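Local coordinates for extracellular solute-binding protein (Bordetella parapertussis, PDB 3PU5), which probably captures a small solute, perhaps a polyamine, outside the cytoplasmic membrane and hands it to a transporter for import, at residues A[108-113]-A[298-303]; A[145-150]-A[161-166]; A[220-225]-A[291-296]; A[270-273]-A[278-281]. All coordinates share one frame; numbering follows the deposited sequence.

Contact 1 (A[108-113]-A[298-303]); sequences YDYSSV and DSVQLV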
loop_
_atom_site.group_PDB
_atom_site.type_symbol
_atom_site.label_atom_id
_atom_site.label_comp_id
_atom_site.label_asym_id
_atom_site.label_seq_id
_atom_site.Cartn_x
_atom_site.Cartn_y
_atom_site.Cartn_z
ATOM N N TYR A 108 -4.834 5.223 -5.047
ATOM C CA TYR A 108 -5.354 6.476 -4.496
ATOM C C TYR A 108 -4.819 6.811 -3.105
ATOM O O TYR A 108 -5.224 7.802 -2.502
ATOM C CB TYR A 108 -6.888 6.564 -4.562
ATOM C CG TYR A 108 -7.706 5.588 -3.724
ATOM C CD1 TYR A 108 -8.231 5.968 -2.484
ATOM C CD2 TYR A 108 -8.038 4.324 -4.214
ATOM C CE1 TYR A 108 -9.036 5.093 -1.737
ATOM C CE2 TYR A 108 -8.834 3.442 -3.476
ATOM C CZ TYR A 108 -9.328 3.833 -2.243
ATOM O OH TYR A 108 -10.117 2.963 -1.526
ATOM N N ASP A 109 -3.921 5.963 -2.610
ATOM C CA ASP A 109 -3.014 6.316 -1.519
ATOM C C ASP A 109 -1.873 5.300 -1.549
ATOM O O ASP A 109 -1.954 4.298 -2.253
ATOM C CB ASP A 109 -3.732 6.359 -0.148
ATOM C CG ASP A 109 -4.104 4.973 0.387
ATOM O OD1 ASP A 109 -3.188 4.169 0.650
ATOM O OD2 ASP A 109 -5.310 4.695 0.573
ATOM N N TYR A 110 -0.796 5.566 -0.826
ATOM C CA TYR A 110 0.230 4.540 -0.666
ATOM C C TYR A 110 0.692 4.453 0.793
ATOM O O TYR A 110 0.856 5.471 1.466
ATOM C CB TYR A 110 1.397 4.717 -1.675
ATOM C CG TYR A 110 2.245 5.961 -1.492
ATOM C CD1 TYR A 110 3.305 5.970 -0.600
ATOM C CD2 TYR A 110 1.991 7.126 -2.223
ATOM C CE1 TYR A 110 4.082 7.098 -0.428
ATOM C CE2 TYR A 110 2.764 8.265 -2.047
ATOM C CZ TYR A 110 3.803 8.245 -1.145
ATOM O OH TYR A 110 4.583 9.363 -0.951
ATOM N N SER A 111 0.826 3.230 1.293
ATOM C CA SER A 111 1.490 2.993 2.575
ATOM C C SER A 111 2.805 2.295 2.281
ATOM O O SER A 111 2.891 1.527 1.316
ATOM C CB SER A 111 0.620 2.159 3.523
ATOM O OG SER A 111 0.427 0.851 3.024
ATOM N N SER A 112 3.829 2.570 3.091
ATOM C CA SER A 112 5.201 2.210 2.735
ATOM C C SER A 112 5.893 1.330 3.763
ATOM O O SER A 112 5.960 1.682 4.945
ATOM C CB SER A 112 6.048 3.477 2.540
ATOM O OG SER A 112 5.463 4.321 1.579
ATOM N N VAL A 113 6.421 0.200 3.306
ATOM C CA VAL A 113 7.239 -0.644 4.160
ATOM C C VAL A 113 8.675 -0.131 4.183
ATOM O O VAL A 113 9.327 -0.013 3.138
ATOM C CB VAL A 113 7.223 -2.116 3.719
ATOM C CG1 VAL A 113 8.079 -2.961 4.673
ATOM C CG2 VAL A 113 5.787 -2.640 3.687
ATOM N N ASP A 298 8.375 10.625 -4.876
ATOM C CA ASP A 298 9.291 10.298 -5.960
ATOM C C ASP A 298 10.210 9.136 -5.636
ATOM O O ASP A 298 10.719 8.487 -6.535
ATOM C CB ASP A 298 10.139 11.524 -6.320
ATOM C CG ASP A 298 9.292 12.710 -6.717
ATOM O OD1 ASP A 298 9.538 13.826 -6.201
ATOM O OD2 ASP A 298 8.361 12.513 -7.530
ATOM N N SER A 299 10.422 8.872 -4.351
ATOM C CA SER A 299 11.403 7.881 -3.930
ATOM C C SER A 299 10.844 6.466 -3.722
ATOM O O SER A 299 11.593 5.488 -3.801
ATOM C CB SER A 299 12.092 8.340 -2.643
ATOM O OG SER A 299 11.189 8.281 -1.548
ATOM N N VAL A 300 9.550 6.346 -3.433
ATOM C CA VAL A 300 9.005 5.036 -3.056
ATOM C C VAL A 300 8.986 4.080 -4.242
ATOM O O VAL A 300 8.834 4.503 -5.384
ATOM C CB VAL A 300 7.589 5.123 -2.410
ATOM C CG1 VAL A 300 7.637 5.917 -1.102
ATOM C CG2 VAL A 300 6.571 5.726 -3.374
ATOM N N GLN A 301 9.143 2.790 -3.958
ATOM C CA GLN A 301 9.210 1.766 -4.991
ATOM C C GLN A 301 7.951 0.913 -4.984
ATOM O O GLN A 301 7.507 0.450 -3.927
ATOM C CB GLN A 301 10.430 0.862 -4.772
ATOM C CG GLN A 301 11.751 1.607 -4.773
ATOM C CD GLN A 301 12.091 2.187 -6.130
ATOM O OE1 GLN A 301 12.212 1.459 -7.114
ATOM N NE2 GLN A 301 12.251 3.509 -6.192
ATOM N N LEU A 302 7.386 0.700 -6.167
ATOM C CA LEU A 302 6.217 -0.148 -6.313
ATOM C C LEU A 302 6.576 -1.342 -7.177
ATOM O O LEU A 302 7.192 -1.188 -8.232
ATOM C CB LEU A 302 5.065 0.617 -6.968
ATOM C CG LEU A 302 4.404 1.706 -6.126
ATOM C CD1 LEU A 302 5.257 2.963 -6.111
ATOM C CD2 LEU A 302 3.034 2.008 -6.687
ATOM N N VAL A 303 6.190 -2.528 -6.729
ATOM C CA VAL A 303 6.469 -3.743 -7.474
ATOM C C VAL A 303 5.292 -4.093 -8.387
ATOM O O VAL A 303 4.134 -3.983 -7.990
ATOM C CB VAL A 303 6.769 -4.911 -6.531
ATOM C CG1 VAL A 303 7.182 -6.145 -7.331
ATOM C CG2 VAL A 303 7.863 -4.514 -5.531
#
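One face of the Y110 ring is met by V300, whose CG2 stands 4.1 Å above the ring plane and is displaced toward the rim; S112 OG lies in plane at the ring edge. The ring of F97 also meets it, the planes nearly parallel. The Y110 and V300 side chains meet at a slant, and the closest point is between Y110 CE1 and V300 CG1, at 3.8 Å. With CG lodged between the backbone N and the carbonyl carbon (chi1 66°), the tyrosine side chain is directed toward the 298-303 segment.

V300 CG1 is also approached by S112 OG, at 3.8 Å. Thus CG1 is shared by a ring carbon and a hydroxyl oxygen, while CG2 is left to the ring. The polar ends are satisfied beyond the pair: Y110 OH bonds to P295 O, and S112 OG to S239 OG. Beside V300, the 298-303 segment is braced internally by Q301 NE2, which donates to S299 O over 3.2 Å in a nearly straight bond (168°), reaching the oxygen from above the carbonyl plane.

All three touching residues are buried, close to the centre of the chain. Y110, just ahead of strand 111-117, and S112 within it meet a loop that leads on to helix 305-322. This is consistent with the hinge region, where segments pass between the two lobes of a periplasmic-binding-protein fold.

Contact 2 (A[145-150]-A[161-166]); sequences VFFNNL and SMFGKI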
loop_
_atom_site.group_PDB
_atom_site.type_symbol
_atom_site.label_atom_id
_atom_site.label_comp_id
_atom_site.label_asym_id
_atom_site.label_seq_id
_atom_site.Cartn_x
_atom_site.Cartn_y
_atom_site.Cartn_z
ATOM N N VAL A 145 15.417 -9.895 15.462
ATOM C CA VAL A 145 14.872 -9.422 14.200
ATOM C C VAL A 145 13.551 -10.138 13.908
ATOM O O VAL A 145 13.411 -11.326 14.201
ATOM C CB VAL A 145 15.898 -9.651 13.071
ATOM C CG1 VAL A 145 15.368 -9.111 11.757
ATOM C CG2 VAL A 145 17.240 -8.985 13.446
ATOM N N PHE A 146 12.566 -9.398 13.399
ATOM C CA PHE A 146 11.308 -9.993 12.939
ATOM C C PHE A 146 11.164 -9.736 11.438
ATOM O O PHE A 146 11.855 -8.876 10.899
ATOM C CB PHE A 146 10.096 -9.484 13.740
ATOM C CG PHE A 146 9.959 -7.975 13.776
ATOM C CD1 PHE A 146 9.366 -7.291 12.717
ATOM C CD2 PHE A 146 10.420 -7.241 14.868
ATOM C CE1 PHE A 146 9.242 -5.894 12.744
ATOM C CE2 PHE A 146 10.303 -5.851 14.904
ATOM C CZ PHE A 146 9.711 -5.175 13.844
ATOM N N PHE A 147 10.296 -10.486 10.758
ATOM C CA PHE A 147 10.148 -10.349 9.308
ATOM C C PHE A 147 8.748 -10.777 8.863
ATOM O O PHE A 147 8.134 -11.622 9.498
ATOM C CB PHE A 147 11.206 -11.191 8.578
ATOM C CG PHE A 147 11.321 -10.882 7.109
ATOM C CD1 PHE A 147 10.530 -11.546 6.184
ATOM C CD2 PHE A 147 12.209 -9.904 6.655
ATOM C CE1 PHE A 147 10.617 -11.247 4.826
ATOM C CE2 PHE A 147 12.307 -9.600 5.294
ATOM C CZ PHE A 147 11.511 -10.277 4.380
ATOM N N ASN A 148 8.249 -10.190 7.776
ATOM C CA ASN A 148 6.914 -10.511 7.256
ATOM C C ASN A 148 6.756 -11.998 6.919
ATOM O O ASN A 148 7.562 -12.553 6.164
ATOM C CB ASN A 148 6.626 -9.726 5.960
ATOM C CG ASN A 148 7.010 -8.254 6.040
ATOM O OD1 ASN A 148 6.210 -7.378 5.686
ATOM N ND2 ASN A 148 8.243 -7.975 6.454
ATOM N N ASN A 149 5.720 -12.642 7.444
ATOM C CA ASN A 149 5.417 -14.003 7.005
ATOM C C ASN A 149 4.866 -13.995 5.588
ATOM O O ASN A 149 3.867 -13.325 5.326
ATOM C CB ASN A 149 4.413 -14.684 7.931
ATOM C CG ASN A 149 4.200 -16.145 7.566
ATOM O OD1 ASN A 149 3.074 -16.620 7.477
ATOM N ND2 ASN A 149 5.290 -16.853 7.333
ATOM N N LEU A 150 5.506 -14.730 4.678
ATOM C CA LEU A 150 5.073 -14.734 3.272
ATOM C C LEU A 150 3.587 -15.086 3.095
ATOM O O LEU A 150 2.865 -14.420 2.351
ATOM C CB LEU A 150 5.955 -15.648 2.407
ATOM C CG LEU A 150 5.629 -15.551 0.912
ATOM C CD1 LEU A 150 5.631 -14.095 0.479
ATOM C CD2 LEU A 150 6.574 -16.371 0.041
ATOM N N SER A 161 10.923 -8.925 -2.887
ATOM C CA SER A 161 11.205 -8.363 -4.211
ATOM C C SER A 161 12.345 -7.349 -4.170
ATOM O O SER A 161 13.177 -7.303 -5.081
ATOM C CB SER A 161 9.958 -7.714 -4.810
ATOM O OG SER A 161 9.078 -8.698 -5.311
HETATM N N MSE A 162 12.373 -6.522 -3.124
HETATM C CA MSE A 162 13.458 -5.562 -2.952
HETATM C C MSE A 162 14.780 -6.285 -2.755
HETATM O O MSE A 162 15.823 -5.809 -3.218
HETATM C CB MSE A 162 13.231 -4.655 -1.742
HETATM C CG MSE A 162 12.304 -3.482 -1.982
HETATM SE SE MSE A 162 13.042 -2.040 -3.097
HETATM C CE MSE A 162 14.910 -2.453 -2.935
ATOM N N PHE A 163 14.743 -7.404 -2.030
ATOM C CA PHE A 163 15.952 -8.205 -1.848
ATOM C C PHE A 163 16.435 -8.751 -3.199
ATOM O O PHE A 163 17.632 -8.776 -3.484
ATOM C CB PHE A 163 15.734 -9.366 -0.872
ATOM C CG PHE A 163 15.573 -8.950 0.565
ATOM C CD1 PHE A 163 15.758 -7.638 0.952
ATOM C CD2 PHE A 163 15.264 -9.898 1.534
ATOM C CE1 PHE A 163 15.616 -7.263 2.279
ATOM C CE2 PHE A 163 15.113 -9.537 2.872
ATOM C CZ PHE A 163 15.293 -8.214 3.244
ATOM N N GLY A 164 15.497 -9.196 -4.029
ATOM C CA GLY A 164 15.847 -9.670 -5.357
ATOM C C GLY A 164 16.521 -8.587 -6.181
ATOM O O GLY A 164 17.452 -8.860 -6.937
ATOM N N LYS A 165 16.058 -7.349 -6.037
ATOM C CA LYS A 165 16.616 -6.230 -6.798
ATOM C C LYS A 165 18.006 -5.818 -6.292
ATOM O O LYS A 165 18.910 -5.561 -7.082
ATOM C CB LYS A 165 15.672 -5.034 -6.749
ATOM C CG LYS A 165 16.093 -3.859 -7.627
ATOM C CD LYS A 165 15.030 -2.765 -7.575
ATOM C CE LYS A 165 15.578 -1.389 -7.949
ATOM N NZ LYS A 165 14.580 -0.306 -7.659
ATOM N N ILE A 166 18.169 -5.754 -4.974
ATOM C CA ILE A 166 19.443 -5.334 -4.390
ATOM C C ILE A 166 20.539 -6.387 -4.569
ATOM O O ILE A 166 21.670 -6.063 -4.934
ATOM C CB ILE A 166 19.292 -5.000 -2.894
ATOM C CG1 ILE A 166 18.380 -3.784 -2.712
ATOM C CG2 ILE A 166 20.663 -4.762 -2.256
ATOM C CD1 ILE A 166 17.798 -3.659 -1.293
#
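F147 on strand 145-148 and F163 on helix 156-167 face one another with CA atoms 12.8 Å apart, so the backbones stand well separated and only the two rings span the interval. The setting is a beta-alpha-beta arrangement: strand 145-148 runs parallel to strand 188-192, and helix 156-167 is the first of two helices (the other is 174-184) in the connection between them. Here the two phenylalanines join helix and strand.

The rings arrive from opposite directions. F147 has CG anti to the backbone N (chi1 -167°), which carries its ring off the strand toward the helix; F163 has CG beside its own backbone N and extends to meet it. Their planes are inclined at 37° with centroids 5.9 Å apart, an oblique pairing that is neither a stack nor an edge-to-face contact. Both residues are buried, and the interaction is purely apolar. Around F147, P211 of strand 209-213 and I188 and F191 of strand 188-192 continue the packing.

The meeting is confined to the outer carbons of each ring. F147 CE2 lies 3.7 Å from F163 CE2 and 3.9 Å from F163 CZ, while F147 CZ sits 4.0 Å from F163 CE2.

Contact 3 (A[220-225]-A[291-296]); sequences AEDSTK and KHRLPS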
loop_
_atom_site.group_PDB
_atom_site.type_symbol
_atom_site.label_atom_id
_atom_site.label_comp_id
_atom_site.label_asym_id
_atom_site.label_seq_id
_atom_site.Cartn_x
_atom_site.Cartn_y
_atom_site.Cartn_z
ATOM N N ALA A 220 2.843 5.106 16.535
ATOM C CA ALA A 220 3.495 4.546 17.715
ATOM C C ALA A 220 4.610 5.459 18.221
ATOM O O ALA A 220 4.745 5.675 19.426
ATOM C CB ALA A 220 4.045 3.144 17.419
ATOM N N GLU A 221 5.399 6.001 17.301
ATOM C CA GLU A 221 6.458 6.932 17.663
ATOM C C GLU A 221 5.892 8.131 18.430
ATOM O O GLU A 221 6.494 8.599 19.395
ATOM C CB GLU A 221 7.188 7.422 16.410
ATOM C CG GLU A 221 8.222 8.513 16.670
ATOM C CD GLU A 221 8.805 9.098 15.383
ATOM O OE1 GLU A 221 8.267 8.813 14.289
ATOM O OE2 GLU A 221 9.803 9.846 15.468
ATOM N N ASP A 222 4.739 8.628 17.988
ATOM C CA ASP A 222 4.139 9.819 18.586
ATOM C C ASP A 222 3.567 9.530 19.977
ATOM O O ASP A 222 3.734 10.319 20.901
ATOM C CB ASP A 222 3.030 10.384 17.692
ATOM C CG ASP A 222 3.565 11.020 16.406
ATOM O OD1 ASP A 222 4.798 11.167 16.259
ATOM O OD2 ASP A 222 2.741 11.377 15.541
ATOM N N SER A 223 2.888 8.397 20.111
ATOM C CA SER A 223 2.186 8.084 21.347
ATOM C C SER A 223 3.170 7.639 22.411
ATOM O O SER A 223 2.847 7.552 23.590
ATOM C CB SER A 223 1.186 6.965 21.099
ATOM O OG SER A 223 1.874 5.746 20.917
ATOM N N THR A 224 4.391 7.376 21.973
ATOM C CA THR A 224 5.372 6.702 22.787
ATOM C C THR A 224 6.568 7.629 22.992
ATOM O O THR A 224 7.574 7.261 23.576
ATOM C CB THR A 224 5.764 5.392 22.088
ATOM O OG1 THR A 224 5.807 4.317 23.031
ATOM C CG2 THR A 224 7.066 5.525 21.339
ATOM N N LYS A 225 6.432 8.854 22.504
ATOM C CA LYS A 225 7.484 9.855 22.629
ATOM C C LYS A 225 8.854 9.353 22.156
ATOM O O LYS A 225 9.876 9.579 22.809
ATOM C CB LYS A 225 7.526 10.421 24.058
ATOM C CG LYS A 225 6.327 11.343 24.362
ATOM C CD LYS A 225 6.339 11.907 25.786
ATOM C CE LYS A 225 7.540 12.827 26.035
ATOM N NZ LYS A 225 7.508 14.090 25.236
ATOM N N LYS A 291 5.408 15.977 7.137
ATOM C CA LYS A 291 6.314 16.617 6.188
ATOM C C LYS A 291 7.745 16.084 6.271
ATOM O O LYS A 291 8.414 15.892 5.249
ATOM C CB LYS A 291 6.303 18.121 6.470
ATOM C CG LYS A 291 7.171 18.983 5.603
ATOM C CD LYS A 291 7.128 20.413 6.153
ATOM C CE LYS A 291 7.578 21.424 5.112
ATOM N NZ LYS A 291 8.927 21.084 4.580
ATOM N N HIS A 292 8.208 15.843 7.490
ATOM C CA HIS A 292 9.603 15.491 7.703
ATOM C C HIS A 292 9.895 13.987 7.694
ATOM O O HIS A 292 11.062 13.583 7.679
ATOM C CB HIS A 292 10.117 16.135 9.001
ATOM C CG HIS A 292 9.881 17.615 9.069
ATOM N ND1 HIS A 292 10.486 18.507 8.205
ATOM C CD2 HIS A 292 9.093 18.357 9.882
ATOM C CE1 HIS A 292 10.084 19.733 8.489
ATOM N NE2 HIS A 292 9.239 19.672 9.501
ATOM N N ARG A 293 8.861 13.155 7.694
ATOM C CA ARG A 293 9.093 11.715 7.835
ATOM C C ARG A 293 8.442 10.815 6.780
ATOM O O ARG A 293 8.964 9.740 6.470
ATOM C CB ARG A 293 8.760 11.241 9.260
ATOM C CG ARG A 293 7.424 11.714 9.786
ATOM C CD ARG A 293 7.290 11.427 11.271
ATOM N NE ARG A 293 5.991 11.861 11.772
ATOM C CZ ARG A 293 5.449 11.471 12.922
ATOM N NH1 ARG A 293 6.089 10.619 13.709
ATOM N NH2 ARG A 293 4.256 11.931 13.280
ATOM N N LEU A 294 7.306 11.238 6.240
ATOM C CA LEU A 294 6.679 10.504 5.158
ATOM C C LEU A 294 7.662 10.368 4.005
ATOM O O LEU A 294 8.279 11.350 3.598
ATOM C CB LEU A 294 5.439 11.239 4.680
ATOM C CG LEU A 294 4.484 10.387 3.854
ATOM C CD1 LEU A 294 3.742 9.459 4.785
ATOM C CD2 LEU A 294 3.518 11.283 3.095
ATOM N N PRO A 295 7.819 9.147 3.469
ATOM C CA PRO A 295 8.766 8.985 2.352
ATOM C C PRO A 295 8.266 9.737 1.120
ATOM O O PRO A 295 7.060 9.777 0.865
ATOM C CB PRO A 295 8.746 7.470 2.087
ATOM C CG PRO A 295 7.360 7.038 2.583
ATOM C CD PRO A 295 7.167 7.871 3.831
ATOM N N SER A 296 9.196 10.321 0.373
ATOM C CA SER A 296 8.874 11.137 -0.789
ATOM C C SER A 296 8.124 10.353 -1.862
ATOM O O SER A 296 8.435 9.198 -2.142
ATOM C CB SER A 296 10.162 11.714 -1.390
ATOM O OG SER A 296 9.868 12.460 -2.554
#
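A salt-bridge network ties the last turn of helix 214-223 to the loop after helix 265-275: R293 reaches across to the consecutive acids E221 and D222. The arginine leaves the loop with CG between its backbone N and carbonyl carbon (chi1 48°), then runs extended from CG to NE, presenting its NH1/NH2 end to D222 and the outer corner of NH1 to E221.

D222 is gripped end-on by two nitrogens. NH2 of R293 donates to D222 OD2 over 2.8 Å; this bond is nearly straight (165°), lies in the guanidinium plane and uses the syn lone pair. The partner bond, from R293 NH1 to D222 OD1 at 2.9 Å, also comes from the syn side but is tilted from both planes and more bent. Carboxylate and guanidinium are nearly coplanar here.

The helix ends just beyond, where K225 takes positive phi in a Schellman motif, so both acids sit near a C terminus whose partial negative charge may add to the pull on the arginine.

E221's extended side chain runs alongside that of R293, pointing the other way, and the two flat groups are 67° apart. R293 NH1 also donates to E221 OE1 at 2.9 Å, in the most bent of the three bonds: the acceptor lies in the guanidinium plane, yet the donor stands above the carboxylate plane. R293 NE is occupied by K289 O, which helps fix the guanidinium's rotation.

Contact 4 (A[270-273]-A[278-281]); sequences AFCE and GAVN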
loop_
_atom_site.group_PDB
_atom_site.type_symbol
_atom_site.label_atom_id
_atom_site.label_comp_id
_atom_site.label_asym_id
_atom_site.label_seq_id
_atom_site.Cartn_x
_atom_site.Cartn_y
_atom_site.Cartn_z
ATOM N N ALA A 270 -6.354 15.766 2.733
ATOM C CA ALA A 270 -7.219 15.557 3.888
ATOM C C ALA A 270 -7.264 14.079 4.285
ATOM O O ALA A 270 -7.112 13.743 5.450
ATOM C CB ALA A 270 -8.625 16.086 3.604
ATOM N N PHE A 271 -7.453 13.203 3.307
ATOM C CA PHE A 271 -7.513 11.768 3.575
ATOM C C PHE A 271 -6.157 11.229 4.047
ATOM O O PHE A 271 -6.082 10.541 5.064
ATOM C CB PHE A 271 -8.016 11.003 2.337
ATOM C CG PHE A 271 -8.053 9.501 2.516
ATOM C CD1 PHE A 271 -9.048 8.901 3.282
ATOM C CD2 PHE A 271 -7.088 8.694 1.920
ATOM C CE1 PHE A 271 -9.090 7.521 3.442
ATOM C CE2 PHE A 271 -7.119 7.316 2.073
ATOM C CZ PHE A 271 -8.125 6.726 2.832
ATOM N N CYS A 272 -5.082 11.557 3.335
ATOM C CA CYS A 272 -3.786 10.971 3.667
ATOM C C CYS A 272 -3.229 11.467 5.003
ATOM O O CYS A 272 -2.616 10.702 5.741
ATOM C CB CYS A 272 -2.785 11.178 2.535
ATOM S SG CYS A 272 -3.259 10.298 1.035
ATOM N N GLU A 273 -3.453 12.738 5.324
ATOM C CA GLU A 273 -3.027 13.263 6.618
ATOM C C GLU A 273 -3.756 12.565 7.769
ATOM O O GLU A 273 -3.172 12.291 8.821
ATOM C CB GLU A 273 -3.287 14.766 6.684
ATOM C CG GLU A 273 -2.392 15.590 5.768
ATOM C CD GLU A 273 -1.209 16.209 6.485
ATOM O OE1 GLU A 273 -1.036 15.954 7.697
ATOM O OE2 GLU A 273 -0.449 16.954 5.833
ATOM N N GLY A 278 0.667 8.208 2.294
ATOM C CA GLY A 278 1.230 9.073 1.281
ATOM C C GLY A 278 0.234 9.324 0.161
ATOM O O GLY A 278 -0.445 8.399 -0.279
ATOM N N ALA A 279 0.160 10.574 -0.298
ATOM C CA ALA A 279 -0.733 10.962 -1.387
ATOM C C ALA A 279 -0.106 10.657 -2.735
ATOM O O ALA A 279 1.108 10.808 -2.912
ATOM C CB ALA A 279 -1.056 12.439 -1.302
ATOM N N VAL A 280 -0.935 10.247 -3.689
ATOM C CA VAL A 280 -0.462 9.971 -5.043
ATOM C C VAL A 280 -0.496 11.222 -5.932
ATOM O O VAL A 280 -0.060 11.192 -7.078
ATOM C CB VAL A 280 -1.270 8.839 -5.708
ATOM C CG1 VAL A 280 -1.149 7.549 -4.888
ATOM C CG2 VAL A 280 -2.735 9.249 -5.854
ATOM N N ASN A 281 -1.023 12.318 -5.399
ATOM C CA ASN A 281 -1.013 13.598 -6.101
ATOM C C ASN A 281 0.254 14.363 -5.687
ATOM O O ASN A 281 0.447 14.652 -4.508
ATOM C CB ASN A 281 -2.280 14.383 -5.759
ATOM C CG ASN A 281 -2.469 15.622 -6.634
ATOM O OD1 ASN A 281 -1.527 16.373 -6.886
ATOM N ND2 ASN A 281 -3.695 15.849 -7.077
#
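Van der Waals packing of a sulfur dominates the meeting of C272 with G278 and A279. C272 SG rests 3.6 Å from A279 CA, and the same sulfur lies 3.9 Å from A279 CB, so it touches the alanine at both its backbone and its methyl carbon. Further back along the cysteine, C272 CB comes within 4.1 Å of A279 N. The sulfur is anti to the carbonyl carbon and beside the backbone N of its own residue (chi1 -65°), a setting that carries it off the helix toward the returning chain.

A second kind of approach is between sulfur and a backbone oxygen: C272 SG to G278 O measures 3.6 Å and counts as packing. Glycine contributes here through its main chain alone, and the CA atoms of C272 and G278 are 5.9 Å apart.

Within the periplasmic-binding-protein fold, this is the place where the chain turns back after helix 265-275. Following a short connection, 278-281 folds against the last turns of the helix, with the cysteine filling the angle between them, while F271 of the same helix packs on helix 15-33. All three touching residues are buried.

Hydrogen bonding is supplied from outside the pair. G278 is bonded through its backbone to Y110, A279 N is bonded to Y286 OH, and V280 N to Q268 OE1, the last from the same helix, one turn before C272.

Overall arrangement
From the N terminus, the chain first reaches 108-113, which waits until 298-303 to close contact 1, the longest loop of the set. Everything else nests within it. Contact 2 closes early, joining strand 145-148 to helix 156-167. Contact 3 opens at 220-225 and closes at 291-296, tying helix 214-223 to the loop; contact 4, which folds 278-281 onto helix 265-275, is nested inside it. Contact 1 touches all the others: Q301 meets K165 of contact 2, V300 CG1 packs on P295 of contact 3, and D109 on F271 of contact 4. L294 of contact 3 packs on G278 of contact 4. Contacts 2 and 4, about 26 Å apart between centres, flank the chain's middle on opposite sides.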